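Local coordinates for precorrin-6Y C5,15-methyltransferase (Decarboxylating) (Geobacter metallireducens, PDB 3E05), which probably uses S-adenosylmethionine to methylate a precorrin in cobalamin biosynthesis, this C-terminal domain being one part of the longer precorrin-6Y C5,15-methyltransferase (decarboxylating), at residues D[22-25]-D[26-30]; D[31-35]-D[36-40]. One frame throughout, in Å; residues are numbered along the deposited sequence. Where two conformers were deposited one is given.

In the fold
Contacts 1 and 2 sit at the two ends of helix 26-35, the helix that precedes strand 43-47, the first strand of the mixed sheet of this Rossmann-like, class I methyltransferase fold. Contact 1 is the way in, where the loop 22-25 turns into the helix; contact 2 is the way out, where 36-40 leaves it for the sheet. Their centres lie about 13 Å apart, and the two follow one another in series without touching beyond the shared helix. Both flank helix 53-61 and strands 137-142 and 180-193, and both reach the second subunit: E27 and Q26 of one chain meet K35 of the other, tying contact 1 of one copy to contact 2 of its neighbour.

Contact 1 (D[22-25]-D[26-30]); sequences LITK and QEVRA
The carbonyl oxygen of T24 takes two N-H groups from one guanidinium: R29 NH2 lies 2.9 Å from T24 O, and R29 NE makes a weak bond at 3.0 Å to T24 O. This is the N-terminal start of helix 26-35, with K25 in the N-cap position, so an arginine from the first turn folds back onto the loop that leads into its own helix. The NH2 bond lies in the plane of the T24 carbonyl, while the oxygen sits at the edge of the guanidinium, 20° out of its plane. R29 reaches back because its chain runs extended from the backbone, with CG anti to N (chi1 -164°), and then bends at chi3. Q26 CA lies over one face of the group, 3.8 Å above its plane. NH2 also pairs with D13, while NH1 is taken by E57 and the I11 carbonyl; with partners on all three nitrogens the group is fixed in rotation.

The first helical bond is R29 N to K25 O, at 2.9 Å and close to the line of the C=O. The T24 methyl packs against the first turn: CG2 lies 3.8 Å from R29 CA and also meets V28 CG1. The polar ends of Q26 and E27 turn to K35 of the second subunit, and E27 also pairs with K171 of its own chain. Crossing R29 at a slant, the I23 side chain brings its end methyl to the guanidinium, with CD1 3.5 Å from R29 NH2.

Contact 2 (D[31-35]-D[36-40]); sequences VTLSK and LRLQD
Helix 26-35 ends in successive backbone bonds that pass from four-residue to three-residue spacing: L36 N reaches T32 O at 2.9 Å and, weakly, L33 O, and R37 N then reaches S34 O at 3.1 Å. The last of these approaches from above the carbonyl plane, 57° out of it, although its N-H points well at the oxygen. R37 takes a positive phi of 50° and turns the chain out of the helix. A water bridges the bend, donating to L33 O at 2.7 Å and accepting from L38 N at 2.9 Å, so the L33 carbonyl stays paired where the helical pattern stops.

The L36 side chain lies alongside T32, both pointing the same way. Its CG is anti to the carbonyl carbon (chi1 -80°) and lies 3.5 Å from T32 O; farther out, L36 CD1 runs beside T32 CG2. T32 OG1 itself bonds to the V28 carbonyl and to N141. After the bend the L38 side chain returns to the helix, crossing L33 at an angle, with L38 CD1 on L33 CD2 at 3.9 Å. This leucine pair packs on helix 53-61, L33 through E57 and A58, L38 through A58 and L61, while T32 and L36 rest on V139 of strand 137-142. K35 NZ is held between E163 of its own chain and E27 of the second subunit. Ahead of strand 43-47, the helix thus closes in a Schellman-like C-cap, its six-to-one bond water-mediated and L33/L38 its hydrophobic pair.

Contact 1 (D[22-25]-D[26-30])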
loop_
_atom_site.group_PDB
_atom_site.type_symbol
_atom_site.label_atom_id
_atom_site.label_comp_id
_atom_site.label_asym_id
_atom_site.label_seq_id
_atom_site.Cartn_x
_atom_site.Cartn_y
_atom_site.Cartn_z
ATOM N N LEU D 22 9.110 -14.002 -12.328
ATOM C CA LEU D 22 8.826 -13.758 -13.746
ATOM C C LEU D 22 7.355 -13.420 -14.049
ATOM O O LEU D 22 7.081 -12.453 -14.748
ATOM C CB LEU D 22 9.306 -14.924 -14.629
ATOM C CG LEU D 22 8.993 -14.838 -16.134
ATOM C CD1 LEU D 22 9.751 -13.698 -16.794
ATOM C CD2 LEU D 22 9.252 -16.160 -16.867
ATOM N N ILE D 23 6.426 -14.218 -13.531
ATOM C CA ILE D 23 5.011 -14.074 -13.882
ATOM C C ILE D 23 4.434 -12.685 -13.525
ATOM O O ILE D 23 4.844 -12.050 -12.530
ATOM C CB ILE D 23 4.150 -15.233 -13.275
ATOM C CG1 ILE D 23 2.907 -15.497 -14.126
ATOM C CG2 ILE D 23 3.765 -14.969 -11.796
ATOM C CD1 ILE D 23 2.033 -16.587 -13.575
ATOM N N THR D 24 3.528 -12.202 -14.376
ATOM C CA THR D 24 2.659 -11.073 -14.037
ATOM C C THR D 24 1.594 -11.710 -13.163
ATOM O O THR D 24 0.776 -12.499 -13.649
ATOM C CB THR D 24 2.037 -10.443 -15.304
ATOM O OG1 THR D 24 3.085 -10.018 -16.173
ATOM C CG2 THR D 24 1.172 -9.246 -14.967
ATOM N N LYS D 25 1.631 -11.405 -11.873
ATOM C CA LYS D 25 0.761 -12.065 -10.893
ATOM C C LYS D 25 -0.688 -11.697 -11.164
ATOM O O LYS D 25 -0.954 -10.659 -11.744
ATOM C CB LYS D 25 1.166 -11.677 -9.477
ATOM C CG LYS D 25 2.631 -12.035 -9.145
ATOM C CD LYS D 25 2.881 -12.062 -7.652
ATOM C CE LYS D 25 4.364 -11.981 -7.365
ATOM N NZ LYS D 25 5.022 -13.250 -7.756
ATOM N N GLN D 26 -1.607 -12.553 -10.720
ATOM C CA GLN D 26 -3.007 -12.539 -11.146
ATOM C C GLN D 26 -3.775 -11.211 -11.025
ATOM O O GLN D 26 -4.422 -10.787 -11.985
ATOM C CB GLN D 26 -3.740 -13.657 -10.403
ATOM C CG GLN D 26 -5.201 -13.805 -10.724
ATOM C CD GLN D 26 -5.961 -14.308 -9.528
ATOM O OE1 GLN D 26 -6.711 -13.567 -8.908
ATOM N NE2 GLN D 26 -5.741 -15.567 -9.171
ATOM N N GLU D 27 -3.701 -10.571 -9.854
ATOM C CA GLU D 27 -4.365 -9.299 -9.591
ATOM C C GLU D 27 -3.898 -8.182 -10.518
ATOM O O GLU D 27 -4.726 -7.514 -11.173
ATOM C CB GLU D 27 -4.191 -8.915 -8.122
ATOM C CG GLU D 27 -4.756 -9.965 -7.128
ATOM C CD GLU D 27 -3.813 -11.131 -6.830
ATOM O OE1 GLU D 27 -2.643 -11.174 -7.304
ATOM O OE2 GLU D 27 -4.265 -12.039 -6.113
ATOM N N VAL D 28 -2.576 -8.023 -10.595
ATOM C CA VAL D 28 -1.911 -7.040 -11.448
ATOM C C VAL D 28 -2.186 -7.343 -12.939
ATOM O O VAL D 28 -2.391 -6.444 -13.726
ATOM C CB VAL D 28 -0.394 -6.970 -11.119
ATOM C CG1 VAL D 28 0.404 -6.371 -12.265
ATOM C CG2 VAL D 28 -0.171 -6.157 -9.841
ATOM N N ARG D 29 -2.229 -8.620 -13.289
ATOM C CA ARG D 29 -2.597 -9.042 -14.638
ATOM C C ARG D 29 -3.984 -8.515 -15.019
ATOM O O ARG D 29 -4.153 -7.979 -16.080
ATOM C CB ARG D 29 -2.568 -10.569 -14.736
ATOM C CG ARG D 29 -2.549 -11.120 -16.155
ATOM C CD ARG D 29 -2.672 -12.645 -16.118
ATOM N NE ARG D 29 -1.686 -13.264 -15.231
ATOM C CZ ARG D 29 -1.934 -14.300 -14.427
ATOM N NH1 ARG D 29 -3.141 -14.848 -14.384
ATOM N NH2 ARG D 29 -0.975 -14.789 -13.647
ATOM N N ALA D 30 -4.965 -8.703 -14.142
ATOM C CA ALA D 30 -6.334 -8.213 -14.366
ATOM C C ALA D 30 -6.354 -6.699 -14.579
ATOM O O ALA D 30 -6.936 -6.225 -15.546
ATOM C CB ALA D 30 -7.240 -8.595 -13.213
#

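Contact 2 (D[31-35]-D[36-40])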
loop_
_atom_site.group_PDB
_atom_site.type_symbol
_atom_site.label_atom_id
_atom_site.label_comp_id
_atom_site.label_asym_id
_atom_site.label_seq_id
_atom_site.Cartn_x
_atom_site.Cartn_y
_atom_site.Cartn_z
ATOM N N VAL D 31 -5.680 -5.947 -13.700
ATOM C CA VAL D 31 -5.595 -4.480 -13.859
ATOM C C VAL D 31 -4.911 -4.103 -15.192
ATOM O O VAL D 31 -5.360 -3.191 -15.889
ATOM C CB VAL D 31 -4.816 -3.812 -12.680
ATOM C CG1 VAL D 31 -4.848 -2.287 -12.808
ATOM C CG2 VAL D 31 -5.402 -4.236 -11.330
ATOM N N THR D 32 -3.860 -4.831 -15.541
ATOM C CA THR D 32 -3.117 -4.611 -16.814
ATOM C C THR D 32 -4.046 -4.784 -18.033
ATOM O O THR D 32 -4.098 -3.914 -18.920
ATOM C CB THR D 32 -1.904 -5.558 -16.900
ATOM O OG1 THR D 32 -0.988 -5.253 -15.852
ATOM C CG2 THR D 32 -1.167 -5.459 -18.242
ATOM N N LEU D 33 -4.812 -5.869 -18.032
ATOM C CA LEU D 33 -5.792 -6.162 -19.100
ATOM C C LEU D 33 -6.885 -5.103 -19.185
ATOM O O LEU D 33 -7.240 -4.681 -20.273
ATOM C CB LEU D 33 -6.393 -7.547 -18.884
ATOM C CG LEU D 33 -5.402 -8.692 -19.122
ATOM C CD1 LEU D 33 -5.925 -9.939 -18.484
ATOM C CD2 LEU D 33 -5.065 -8.873 -20.600
ATOM N N SER D 34 -7.386 -4.661 -18.025
ATOM C CA SER D 34 -8.269 -3.500 -17.908
ATOM C C SER D 34 -7.682 -2.251 -18.570
ATOM O O SER D 34 -8.336 -1.622 -19.399
ATOM C CB SER D 34 -8.554 -3.207 -16.424
ATOM O OG SER D 34 -9.787 -2.548 -16.253
ATOM N N LYS D 35 -6.443 -1.927 -18.216
ATOM C CA LYS D 35 -5.761 -0.743 -18.742
ATOM C C LYS D 35 -5.514 -0.856 -20.258
ATOM O O LYS D 35 -5.468 0.153 -20.970
ATOM C CB LYS D 35 -4.431 -0.501 -18.002
ATOM C CG LYS D 35 -4.566 -0.068 -16.502
ATOM C CD LYS D 35 -5.398 1.199 -16.303
ATOM C CE LYS D 35 -5.559 1.501 -14.803
ATOM N NZ LYS D 35 -6.306 2.738 -14.574
ATOM N N LEU D 36 -5.371 -2.085 -20.750
ATOM C CA LEU D 36 -5.195 -2.306 -22.193
ATOM C C LEU D 36 -6.436 -1.996 -23.047
ATOM O O LEU D 36 -6.320 -1.910 -24.268
ATOM C CB LEU D 36 -4.701 -3.719 -22.474
ATOM C CG LEU D 36 -3.194 -3.946 -22.274
ATOM C CD1 LEU D 36 -2.883 -5.408 -22.059
ATOM C CD2 LEU D 36 -2.418 -3.399 -23.491
ATOM N N ARG D 37 -7.596 -1.830 -22.407
ATOM C CA ARG D 37 -8.858 -1.475 -23.088
ATOM C C ARG D 37 -9.120 -2.388 -24.294
ATOM O O ARG D 37 -9.216 -1.927 -25.431
ATOM C CB ARG D 37 -8.858 -0.006 -23.533
ATOM C CG ARG D 37 -8.971 1.005 -22.416
ATOM C CD ARG D 37 -8.661 2.409 -22.924
ATOM N NE ARG D 37 -9.384 2.734 -24.151
ATOM C CZ ARG D 37 -9.037 3.698 -25.001
ATOM N NH1 ARG D 37 -7.960 4.449 -24.770
ATOM N NH2 ARG D 37 -9.768 3.908 -26.090
ATOM N N LEU D 38 -9.179 -3.683 -24.028
ATOM C CA LEU D 38 -9.312 -4.700 -25.061
ATOM C C LEU D 38 -10.737 -4.799 -25.599
ATOM O O LEU D 38 -11.709 -4.616 -24.876
ATOM C CB LEU D 38 -8.860 -6.065 -24.524
ATOM C CG LEU D 38 -7.401 -6.190 -24.043
ATOM C CD1 LEU D 38 -7.108 -7.646 -23.655
ATOM C CD2 LEU D 38 -6.392 -5.701 -25.061
ATOM N N GLN D 39 -10.846 -5.072 -26.889
ATOM C CA GLN D 39 -12.112 -5.461 -27.489
ATOM C C GLN D 39 -11.768 -6.534 -28.509
ATOM O O GLN D 39 -10.616 -6.640 -28.908
ATOM C CB GLN D 39 -12.835 -4.265 -28.121
ATOM C CG GLN D 39 -11.965 -3.320 -28.914
ATOM C CD GLN D 39 -12.687 -2.028 -29.285
ATOM O OE1 GLN D 39 -12.779 -1.093 -28.485
ATOM N NE2 GLN D 39 -13.191 -1.971 -30.510
ATOM N N ASP D 40 -12.748 -7.329 -28.929
ATOM C CA ASP D 40 -12.480 -8.428 -29.852
ATOM C C ASP D 40 -11.948 -7.929 -31.214
ATOM O O ASP D 40 -12.105 -6.757 -31.546
ATOM C CB ASP D 40 -13.721 -9.314 -30.006
ATOM C CG ASP D 40 -13.368 -10.756 -30.323
ATOM O OD1 ASP D 40 -12.166 -11.065 -30.459
ATOM O OD2 ASP D 40 -14.291 -11.588 -30.434
HETATM O O HOH W 1 -9.638 -4.811 -21.394
#